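Local coordinates for ABC transporter periplasmic peptide-binding protein (Pseudoalteromonas, PDB 4QFL), which probably captures dipeptides in the periplasm for uptake by an ABC transporter, and is seen here with Ala-Phe bound, at residues W295-R301 with H424-L430; A316-I322 with L395-L400; D373-M379 with N406-Y412. All blocks are in the same frame, centred on the assembly; numbering follows the deposited sequence.

Overall arrangement
The three contacts lie in one lobe of the binding protein and share a sheet and the helix over it. Contact 3 pairs strands 373-378 and 406-410 in parallel; contact 1 adds strand 291-297, antiparallel, to strand 428-434, which runs parallel to 373-378. Their centres are about 10 Å apart, with Leu430 N 2.8 Å from Trp377 O. Contact 2, centred about 18 Å from contact 1 and about 14 Å from contact 3, sets residues 316-322 against helix 389-401, whose Met396 and Leu400 also meet Trp295 of contact 1. The dipeptide lies beyond the C-terminal end of strand 373-378: the Met379 side chain is about 6 Å from the bound phenylalanine, that of Val429 about 8 Å.

Contact 1. Residues W295-R301 with H424-L430; sequences WAFNTER and HRHDSVL
Ala296 and Val429 form the hydrogen-bonded pair of this short antiparallel ladder. Ala296 N donates to Val429 O at 2.8 Å, and Val429 N to Ala296 O. One more backbone bond follows beyond the strands, Asn298 N to Asp427 O at 2.8 Å, nearly straight (170°). On the face shared by Trp295, Phe297, Ser428 and Leu430, the indole is turned edge-on to Ser428: with CG anti to the backbone N (chi1 -172°), NE1 comes to 2.9 Å from Ser428 OG, though the bond is bent and weak. The stronger partner of that hydroxyl is Ser375 O in the adjoining strand. Leu430 CD2 touches indole CD1 at 3.8 Å.

Beyond the strands, Arg301 folds back over the 424-427 loop. Its NH1 donates to Asp427 OD1 at 3.0 Å, forming a salt bridge that lies near the guanidinium plane but approaches the carboxylate from above, the two planes being almost perpendicular (87°). The same NH1 makes a weak bond to Arg425 O, while His426 O sits over the guanidinium face. Asp427 OD2 accepts from Ser375 N. One carboxylate thus has both oxygens engaged, and its negative charge would be expected to help hold Arg301 over the carbonyl-rich turn that leads into strand 428-434.

Contact 2. Residues A316-I322 with L395-L400; sequences AIDIEKI and LMQSDL
Asp399 of helix 389-401 reaches across to the chain just before helix 319-325 and accepts a hydrogen bond from Asp318 N. The bond to OD2 is short (2.8 Å) and nearly straight (169°), but the N-H arrives from above the carboxylate, 50° out of its plane. OD2 also accepts a hydrogen bond from a water, which donates its second to Asp318 O, so a second, bridged link runs beside the direct one. Further back, Asp399 CB lies 3.2 Å from Ala316 O, and another water joins that carbonyl to Asp399 O.

Ile317 fills the apolar side with both of its branches. CG2, anti to the backbone N, meets Met396 CE at 3.8 Å, while CD1 rests on Leu400 CG at 4.0 Å; Leu400 CD2 in turn touches Ala316 CB. Trp295 of strand 291-297 packs on Ile317, Met396 and Leu400 alike.

Leu395 occupies the other end, one turn of helix before Asp399. Its CD2 lies 3.9 Å from both CG and CE of Lys321, whose chain, bent at chi2 (64°), crosses the leucine at about a right angle. The Leu395 and Ile322 side chains slide past each other in opposite directions, Leu395 CD1 near Ile322 CG1.

Asp318 is the N-cap of the following helix, its OD1 accepting from Lys321 N. Its backbone is meanwhile tied to Asp399, so the start of one helix is fixed to the flank of another. Two carboxylates are thereby brought close, and the N-H groups and water around them would be expected to offset their mutual repulsion.

Contact 3. Residues D373-M379 with N406-Y412; sequences DMSIWAM and NVNIVEY
Val410 lays its CG1 methyl over the face of the Trp377 indole, 3.5 Å from the centroid of the six-membered ring and only 12° off its normal, a clear CH-pi contact. The two side chains leave their strands side by side and in the same direction. Trp377 carries CG anti to its carbonyl carbon, and this swings the indole towards the valine. Tyr412 reaches the far rim of the ring system: its CE2 is 3.5 Å from Trp377 CH2, with the ring planes inclined at 47°. A cation-pi interaction also ties Tyr412 to Arg420 of helix 414-422.

The opposite face of the sheet carries apolar pairs. Ile376 crosses Val407 obliquely, its CG1 3.7 Å from Val407 CG1, whereas Met374 runs alongside that valine with CG 4.0 Å from CG2. Leu400 of helix 389-401 packs on Val407 from above this face. At the exposed end, on the face of Trp377, the Asp373 carboxylate and the Asn406 amide are turned 77° against each other, with Asn406 ND2 2.9 Å from Asp373 OD2.

Five backbone bonds zip the strands together, from Met374 N to Asn406 O at one end to Ala378 N to Val410 O, the straightest, at the other. Neighbours in parallel and linked through helix 389-401, the strands form a beta-alpha-beta crossover, the unit from which the alpha/beta lobes of periplasmic binding proteins are built; beyond Ala378 the chain leads towards the dipeptide pocket.

Contact 1. Residues W295-R301 with H424-L430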
loop_
_atom_site.group_PDB
_atom_site.type_symbol
_atom_site.label_atom_id
_atom_site.label_comp_id
_atom_site.label_asym_id
_atom_site.label_seq_id
_atom_site.Cartn_x
_atom_site.Cartn_y
_atom_site.Cartn_z
ATOM N N TRP A 295 3.044 15.906 -1.886
ATOM C CA TRP A 295 2.290 16.846 -1.062
ATOM C C TRP A 295 0.902 16.981 -1.683
ATOM O O TRP A 295 0.745 17.565 -2.764
ATOM C CB TRP A 295 2.990 18.204 -1.075
ATOM C CG TRP A 295 2.464 19.249 -0.126
ATOM C CD1 TRP A 295 1.775 19.047 1.026
ATOM C CD2 TRP A 295 2.626 20.662 -0.259
ATOM N NE1 TRP A 295 1.489 20.253 1.619
ATOM C CE2 TRP A 295 2.002 21.259 0.847
ATOM C CE3 TRP A 295 3.238 21.478 -1.212
ATOM C CZ2 TRP A 295 1.972 22.635 1.036
ATOM C CZ3 TRP A 295 3.208 22.847 -1.029
ATOM C CH2 TRP A 295 2.577 23.412 0.088
ATOM N N ALA A 296 -0.099 16.421 -1.021
ATOM C CA ALA A 296 -1.449 16.458 -1.558
ATOM C C ALA A 296 -2.228 17.642 -1.007
ATOM O O ALA A 296 -2.181 17.911 0.184
ATOM C CB ALA A 296 -2.176 15.163 -1.249
ATOM N N PHE A 297 -2.941 18.339 -1.885
ATOM C CA PHE A 297 -3.856 19.400 -1.482
ATOM C C PHE A 297 -5.304 18.917 -1.428
ATOM O O PHE A 297 -5.747 18.150 -2.272
ATOM C CB PHE A 297 -3.757 20.563 -2.456
ATOM C CG PHE A 297 -2.386 21.143 -2.553
ATOM C CD1 PHE A 297 -1.907 21.981 -1.564
ATOM C CD2 PHE A 297 -1.574 20.846 -3.633
ATOM C CE1 PHE A 297 -0.644 22.517 -1.646
ATOM C CE2 PHE A 297 -0.313 21.386 -3.729
ATOM C CZ PHE A 297 0.152 22.225 -2.733
ATOM N N ASN A 298 -6.044 19.378 -0.427
ATOM C CA ASN A 298 -7.482 19.147 -0.377
ATOM C C ASN A 298 -8.150 20.082 -1.386
ATOM O O ASN A 298 -8.508 21.212 -1.057
ATOM C CB ASN A 298 -7.975 19.422 1.043
ATOM C CG ASN A 298 -9.406 19.013 1.262
ATOM O OD1 ASN A 298 -9.836 18.827 2.398
ATOM N ND2 ASN A 298 -10.157 18.888 0.192
ATOM N N THR A 299 -8.291 19.610 -2.624
ATOM C CA THR A 299 -8.705 20.448 -3.750
ATOM C C THR A 299 -10.150 20.908 -3.656
ATOM O O THR A 299 -10.606 21.684 -4.487
ATOM C CB THR A 299 -8.527 19.724 -5.104
ATOM O OG1 THR A 299 -9.401 18.585 -5.163
ATOM C CG2 THR A 299 -7.081 19.277 -5.299
ATOM N N GLU A 300 -10.871 20.430 -2.653
ATOM C CA GLU A 300 -12.240 20.880 -2.455
ATOM C C GLU A 300 -12.318 21.961 -1.392
ATOM O O GLU A 300 -13.408 22.382 -1.024
ATOM C CB GLU A 300 -13.153 19.703 -2.112
ATOM C CG GLU A 300 -13.421 18.778 -3.291
ATOM C CD GLU A 300 -14.160 19.465 -4.417
ATOM O OE1 GLU A 300 -15.052 20.285 -4.130
ATOM O OE2 GLU A 300 -13.857 19.191 -5.596
ATOM N N ARG A 301 -11.167 22.432 -0.915
ATOM C CA ARG A 301 -11.139 23.380 0.196
ATOM C C ARG A 301 -10.420 24.675 -0.171
ATOM O O ARG A 301 -9.233 24.664 -0.464
ATOM C CB ARG A 301 -10.478 22.733 1.422
ATOM C CG ARG A 301 -10.565 23.562 2.694
ATOM C CD ARG A 301 -9.828 22.928 3.862
ATOM N NE ARG A 301 -10.565 21.810 4.441
ATOM C CZ ARG A 301 -10.270 21.253 5.612
ATOM N NH1 ARG A 301 -9.250 21.721 6.321
ATOM N NH2 ARG A 301 -10.994 20.235 6.080
ATOM N N HIS A 424 -10.959 13.743 4.774
ATOM C CA HIS A 424 -10.491 15.033 4.275
ATOM C C HIS A 424 -10.544 16.208 5.275
ATOM O O HIS A 424 -10.977 17.314 4.935
ATOM C CB HIS A 424 -11.156 15.380 2.934
ATOM C CG HIS A 424 -12.618 15.685 3.037
ATOM N ND1 HIS A 424 -13.587 14.708 2.997
ATOM C CD2 HIS A 424 -13.272 16.865 3.153
ATOM C CE1 HIS A 424 -14.779 15.271 3.102
ATOM N NE2 HIS A 424 -14.615 16.577 3.201
ATOM N N ARG A 425 -10.071 15.971 6.499
ATOM C CA ARG A 425 -10.006 17.028 7.509
ATOM C C ARG A 425 -8.858 18.023 7.269
ATOM O O ARG A 425 -8.790 19.074 7.912
ATOM C CB ARG A 425 -9.911 16.433 8.924
ATOM C CG ARG A 425 -11.208 15.776 9.424
ATOM C CD ARG A 425 -11.355 15.861 10.951
ATOM N NE ARG A 425 -11.696 14.575 11.566
ATOM C CZ ARG A 425 -11.719 14.356 12.880
ATOM N NH1 ARG A 425 -11.424 15.330 13.735
ATOM N NH2 ARG A 425 -12.028 13.153 13.342
ATOM N N HIS A 426 -7.969 17.692 6.338
ATOM C CA HIS A 426 -6.740 18.452 6.128
ATOM C C HIS A 426 -6.870 19.527 5.082
ATOM O O HIS A 426 -7.759 19.471 4.240
ATOM C CB HIS A 426 -5.618 17.505 5.697
ATOM C CG HIS A 426 -5.895 16.786 4.412
ATOM N ND1 HIS A 426 -6.864 15.809 4.302
ATOM C CD2 HIS A 426 -5.329 16.892 3.188
ATOM C CE1 HIS A 426 -6.881 15.349 3.066
ATOM N NE2 HIS A 426 -5.960 15.988 2.368
ATOM N N ASP A 427 -5.964 20.502 5.133
ATOM C CA ASP A 427 -5.760 21.446 4.032
ATOM C C ASP A 427 -4.844 20.786 3.023
ATOM O O ASP A 427 -5.090 20.811 1.820
ATOM C CB ASP A 427 -5.033 22.715 4.497
ATOM C CG ASP A 427 -5.916 23.659 5.269
ATOM O OD1 ASP A 427 -7.154 23.508 5.236
ATOM O OD2 ASP A 427 -5.349 24.568 5.910
ATOM N N SER A 428 -3.759 20.226 3.545
ATOM C CA SER A 428 -2.751 19.548 2.739
ATOM C C SER A 428 -2.088 18.494 3.600
ATOM O O SER A 428 -2.135 18.564 4.827
ATOM C CB SER A 428 -1.705 20.534 2.216
ATOM O OG SER A 428 -0.792 20.902 3.231
ATOM N N VAL A 429 -1.470 17.516 2.949
ATOM C CA VAL A 429 -0.858 16.402 3.655
ATOM C C VAL A 429 0.350 15.884 2.898
ATOM O O VAL A 429 0.379 15.879 1.663
ATOM C CB VAL A 429 -1.848 15.236 3.841
ATOM C CG1 VAL A 429 -2.418 14.824 2.499
ATOM C CG2 VAL A 429 -1.172 14.054 4.529
ATOM N N LEU A 430 1.337 15.445 3.668
ATOM C CA LEU A 430 2.484 14.741 3.140
ATOM C C LEU A 430 2.164 13.265 3.231
ATOM O O LEU A 430 2.048 12.717 4.315
ATOM C CB LEU A 430 3.729 15.047 3.973
ATOM C CG LEU A 430 4.192 16.499 3.951
ATOM C CD1 LEU A 430 5.326 16.716 4.941
ATOM C CD2 LEU A 430 4.589 16.912 2.544
#

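Contact 2. Residues A316-I322 with L395-L400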
loop_
_atom_site.group_PDB
_atom_site.type_symbol
_atom_site.label_atom_id
_atom_site.label_comp_id
_atom_site.label_asym_id
_atom_site.label_seq_id
_atom_site.Cartn_x
_atom_site.Cartn_y
_atom_site.Cartn_z
ATOM N N ALA A 316 7.352 27.587 -3.771
ATOM C CA ALA A 316 8.001 28.083 -2.567
ATOM C C ALA A 316 8.867 27.017 -1.905
ATOM O O ALA A 316 9.571 27.297 -0.931
ATOM C CB ALA A 316 6.958 28.576 -1.596
ATOM N N ILE A 317 8.815 25.795 -2.426
ATOM C CA ILE A 317 9.400 24.654 -1.722
ATOM C C ILE A 317 10.796 24.287 -2.193
ATOM O O ILE A 317 11.005 23.954 -3.351
ATOM C CB ILE A 317 8.488 23.420 -1.795
ATOM C CG1 ILE A 317 7.076 23.800 -1.361
ATOM C CG2 ILE A 317 9.027 22.310 -0.900
ATOM C CD1 ILE A 317 7.021 24.396 0.033
ATOM N N ASP A 318 11.746 24.349 -1.271
ATOM C CA ASP A 318 13.128 24.012 -1.572
ATOM C C ASP A 318 13.276 22.509 -1.647
ATOM O O ASP A 318 13.609 21.865 -0.655
ATOM C CB ASP A 318 14.058 24.554 -0.488
ATOM C CG ASP A 318 15.522 24.557 -0.914
ATOM O OD1 ASP A 318 15.871 23.867 -1.899
ATOM O OD2 ASP A 318 16.328 25.255 -0.261
ATOM N N ILE A 319 13.028 21.951 -2.825
ATOM C CA ILE A 319 13.045 20.505 -2.988
ATOM C C ILE A 319 14.441 19.935 -2.770
ATOM O O ILE A 319 14.602 18.819 -2.272
ATOM C CB ILE A 319 12.508 20.075 -4.374
ATOM C CG1 ILE A 319 11.018 20.366 -4.466
ATOM C CG2 ILE A 319 12.704 18.583 -4.587
ATOM C CD1 ILE A 319 10.227 19.687 -3.367
ATOM N N GLU A 320 15.457 20.705 -3.140
ATOM C CA GLU A 320 16.818 20.192 -3.082
ATOM C C GLU A 320 17.338 20.114 -1.652
ATOM O O GLU A 320 18.223 19.316 -1.344
ATOM C CB GLU A 320 17.741 21.003 -3.994
ATOM C CG GLU A 320 17.544 20.692 -5.481
ATOM C CD GLU A 320 17.933 19.256 -5.839
ATOM O OE1 GLU A 320 18.883 18.725 -5.217
ATOM O OE2 GLU A 320 17.293 18.654 -6.736
ATOM N N LYS A 321 16.762 20.928 -0.777
ATOM C CA LYS A 321 17.109 20.910 0.637
ATOM C C LYS A 321 16.438 19.729 1.327
ATOM O O LYS A 321 16.966 19.180 2.297
ATOM C CB LYS A 321 16.678 22.216 1.301
ATOM C CG LYS A 321 16.770 22.218 2.823
ATOM C CD LYS A 321 18.200 22.073 3.284
ATOM C CE LYS A 321 18.312 22.286 4.773
ATOM N NZ LYS A 321 19.730 22.216 5.217
ATOM N N ILE A 322 15.263 19.354 0.826
ATOM C CA ILE A 322 14.560 18.173 1.313
ATOM C C ILE A 322 15.281 16.899 0.894
ATOM O O ILE A 322 15.412 15.963 1.687
ATOM C CB ILE A 322 13.097 18.145 0.836
ATOM C CG1 ILE A 322 12.271 19.163 1.633
ATOM C CG2 ILE A 322 12.506 16.746 1.001
ATOM C CD1 ILE A 322 10.867 19.339 1.130
ATOM N N LEU A 395 10.595 21.845 7.283
ATOM C CA LEU A 395 11.335 22.544 6.247
ATOM C C LEU A 395 10.389 23.376 5.387
ATOM O O LEU A 395 10.685 24.523 5.042
ATOM C CB LEU A 395 12.139 21.568 5.392
ATOM C CG LEU A 395 13.395 21.016 6.078
ATOM C CD1 LEU A 395 13.778 19.662 5.513
ATOM C CD2 LEU A 395 14.565 21.998 5.983
ATOM N N MET A 396 9.240 22.802 5.047
ATOM C CA MET A 396 8.261 23.504 4.217
ATOM C C MET A 396 7.633 24.680 4.963
ATOM O O MET A 396 7.342 25.717 4.371
ATOM C CB MET A 396 7.184 22.539 3.729
ATOM C CG MET A 396 7.704 21.474 2.786
ATOM S SD MET A 396 6.472 20.186 2.553
ATOM C CE MET A 396 6.462 20.070 0.770
ATOM N N GLN A 397 7.440 24.503 6.264
ATOM C CA GLN A 397 6.954 25.552 7.151
ATOM C C GLN A 397 7.857 26.791 7.061
ATOM O O GLN A 397 7.379 27.907 6.864
ATOM C CB GLN A 397 6.890 25.010 8.578
ATOM C CG GLN A 397 6.551 26.015 9.661
ATOM C CD GLN A 397 6.355 25.351 11.019
ATOM O OE1 GLN A 397 7.303 24.844 11.631
ATOM N NE2 GLN A 397 5.117 25.345 11.494
ATOM N N SER A 398 9.163 26.585 7.186
ATOM C CA SER A 398 10.124 27.658 6.979
ATOM C C SER A 398 10.042 28.261 5.572
ATOM O O SER A 398 10.021 29.483 5.413
ATOM C CB SER A 398 11.543 27.154 7.242
ATOM O OG SER A 398 12.502 27.986 6.599
ATOM N N ASP A 399 10.008 27.411 4.550
ATOM C CA ASP A 399 9.960 27.889 3.170
ATOM C C ASP A 399 8.753 28.784 2.897
ATOM O O ASP A 399 8.889 29.820 2.245
ATOM C CB ASP A 399 9.940 26.728 2.176
ATOM C CG ASP A 399 11.303 26.108 1.970
ATOM O OD1 ASP A 399 12.309 26.736 2.361
ATOM O OD2 ASP A 399 11.366 24.994 1.408
ATOM N N LEU A 400 7.579 28.369 3.377
ATOM C CA LEU A 400 6.319 29.047 3.064
ATOM C C LEU A 400 6.134 30.328 3.858
ATOM O O LEU A 400 5.562 31.295 3.359
ATOM C CB LEU A 400 5.133 28.120 3.309
ATOM C CG LEU A 400 4.948 27.017 2.269
ATOM C CD1 LEU A 400 4.041 25.917 2.795
ATOM C CD2 LEU A 400 4.411 27.578 0.973
HETATM O O HOH W 1 10.321 30.114 0.075
HETATM O O HOH W 2 12.835 22.759 1.621
#

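Contact 3. Residues D373-M379 with N406-Y412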
loop_
_atom_site.group_PDB
_atom_site.type_symbol
_atom_site.label_atom_id
_atom_site.label_comp_id
_atom_site.label_asym_id
_atom_site.label_seq_id
_atom_site.Cartn_x
_atom_site.Cartn_y
_atom_site.Cartn_z
ATOM N N ASP A 373 -3.153 31.299 6.189
ATOM C CA ASP A 373 -2.757 30.178 7.030
ATOM C C ASP A 373 -3.144 28.850 6.374
ATOM O O ASP A 373 -4.137 28.767 5.654
ATOM C CB ASP A 373 -3.444 30.273 8.391
ATOM C CG ASP A 373 -2.884 31.384 9.257
ATOM O OD1 ASP A 373 -2.116 32.222 8.739
ATOM O OD2 ASP A 373 -3.217 31.409 10.460
ATOM N N MET A 374 -2.365 27.804 6.629
ATOM C CA MET A 374 -2.754 26.476 6.189
ATOM C C MET A 374 -2.151 25.418 7.090
ATOM O O MET A 374 -1.172 25.672 7.801
ATOM C CB MET A 374 -2.300 26.226 4.754
ATOM C CG MET A 374 -0.791 26.186 4.576
ATOM S SD MET A 374 -0.344 25.860 2.869
ATOM C CE MET A 374 -1.110 24.253 2.618
ATOM N N SER A 375 -2.739 24.226 7.055
ATOM C CA SER A 375 -2.155 23.079 7.720
ATOM C C SER A 375 -1.398 22.223 6.704
ATOM O O SER A 375 -1.732 22.178 5.512
ATOM C CB SER A 375 -3.211 22.255 8.473
ATOM O OG SER A 375 -4.221 21.736 7.608
ATOM N N ILE A 376 -0.339 21.594 7.190
ATOM C CA ILE A 376 0.288 20.497 6.489
ATOM C C ILE A 376 0.251 19.324 7.432
ATOM O O ILE A 376 0.828 19.362 8.513
ATOM C CB ILE A 376 1.740 20.788 6.139
ATOM C CG1 ILE A 376 1.823 21.936 5.136
ATOM C CG2 ILE A 376 2.413 19.530 5.585
ATOM C CD1 ILE A 376 3.244 22.248 4.705
ATOM N N TRP A 377 -0.453 18.284 7.027
ATOM C CA TRP A 377 -0.511 17.077 7.806
ATOM C C TRP A 377 0.712 16.211 7.532
ATOM O O TRP A 377 1.059 15.980 6.377
ATOM C CB TRP A 377 -1.800 16.345 7.477
ATOM C CG TRP A 377 -2.975 16.990 8.128
ATOM C CD1 TRP A 377 -3.343 18.303 8.055
ATOM C CD2 TRP A 377 -3.946 16.345 8.952
ATOM N NE1 TRP A 377 -4.488 18.518 8.792
ATOM C CE2 TRP A 377 -4.874 17.328 9.352
ATOM C CE3 TRP A 377 -4.124 15.028 9.383
ATOM C CZ2 TRP A 377 -5.960 17.032 10.163
ATOM C CZ3 TRP A 377 -5.189 14.742 10.188
ATOM C CH2 TRP A 377 -6.099 15.736 10.572
ATOM N N ALA A 378 1.361 15.749 8.602
ATOM C CA ALA A 378 2.609 14.993 8.507
ATOM C C ALA A 378 2.500 13.615 9.150
ATOM O O ALA A 378 2.072 13.494 10.298
ATOM C CB ALA A 378 3.757 15.771 9.146
ATOM N N MET A 379 2.906 12.584 8.407
ATOM C CA MET A 379 2.920 11.204 8.899
ATOM C C MET A 379 3.820 11.053 10.128
ATOM O O MET A 379 4.890 11.663 10.194
ATOM C CB MET A 379 3.376 10.252 7.786
ATOM C CG MET A 379 2.543 10.383 6.534
ATOM S SD MET A 379 3.117 9.375 5.149
ATOM C CE MET A 379 4.522 10.345 4.618
ATOM N N ASN A 406 1.516 30.869 6.543
ATOM C CA ASN A 406 1.692 30.456 7.926
ATOM C C ASN A 406 1.232 29.022 8.098
ATOM O O ASN A 406 0.040 28.742 8.198
ATOM C CB ASN A 406 0.919 31.415 8.852
ATOM C CG ASN A 406 0.808 30.913 10.290
ATOM O OD1 ASN A 406 1.772 30.403 10.873
ATOM N ND2 ASN A 406 -0.379 31.066 10.872
ATOM N N VAL A 407 2.192 28.107 8.104
ATOM C CA VAL A 407 1.881 26.690 8.205
ATOM C C VAL A 407 1.791 26.231 9.653
ATOM O O VAL A 407 2.660 26.530 10.473
ATOM C CB VAL A 407 2.942 25.824 7.488
ATOM C CG1 VAL A 407 2.677 24.358 7.749
ATOM C CG2 VAL A 407 2.956 26.110 6.003
ATOM N N ASN A 408 0.734 25.495 9.966
ATOM C CA ASN A 408 0.704 24.750 11.206
ATOM C C ASN A 408 0.779 23.267 10.859
ATOM O O ASN A 408 0.184 22.824 9.879
ATOM C CB ASN A 408 -0.554 25.069 11.997
ATOM C CG ASN A 408 -1.802 24.529 11.339
ATOM O OD1 ASN A 408 -2.175 24.953 10.245
ATOM N ND2 ASN A 408 -2.461 23.592 12.004
ATOM N N ILE A 409 1.517 22.504 11.651
ATOM C CA ILE A 409 1.746 21.095 11.344
ATOM C C ILE A 409 0.853 20.191 12.180
ATOM O O ILE A 409 0.832 20.299 13.399
ATOM C CB ILE A 409 3.232 20.728 11.551
ATOM C CG1 ILE A 409 4.112 21.579 10.630
ATOM C CG2 ILE A 409 3.457 19.237 11.306
ATOM C CD1 ILE A 409 5.598 21.278 10.737
ATOM N N VAL A 410 0.116 19.302 11.526
ATOM C CA VAL A 410 -0.771 18.391 12.237
ATOM C C VAL A 410 -0.273 16.953 12.154
ATOM O O VAL A 410 0.123 16.479 11.091
ATOM C CB VAL A 410 -2.190 18.434 11.674
ATOM C CG1 VAL A 410 -3.038 17.370 12.321
ATOM C CG2 VAL A 410 -2.798 19.813 11.897
ATOM N N GLU A 411 -0.291 16.257 13.277
ATOM C CA GLU A 411 0.215 14.896 13.304
ATOM C C GLU A 411 -0.555 14.040 14.307
ATOM O O GLU A 411 -0.835 14.478 15.420
ATOM C CB GLU A 411 1.704 14.931 13.644
ATOM C CG GLU A 411 2.468 13.643 13.376
ATOM C CD GLU A 411 3.940 13.764 13.733
ATOM O OE1 GLU A 411 4.310 14.770 14.381
ATOM O OE2 GLU A 411 4.726 12.856 13.368
ATOM N N TYR A 412 -0.908 12.823 13.907
ATOM C CA TYR A 412 -1.589 11.884 14.794
ATOM C C TYR A 412 -1.038 10.481 14.573
ATOM O O TYR A 412 -0.372 10.226 13.574
ATOM C CB TYR A 412 -3.103 11.869 14.542
ATOM C CG TYR A 412 -3.816 13.199 14.713
ATOM C CD1 TYR A 412 -4.240 13.626 15.956
ATOM C CD2 TYR A 412 -4.077 14.008 13.624
ATOM C CE1 TYR A 412 -4.889 14.845 16.115
ATOM C CE2 TYR A 412 -4.727 15.223 13.767
ATOM C CZ TYR A 412 -5.129 15.640 15.012
ATOM O OH TYR A 412 -5.778 16.849 15.150
#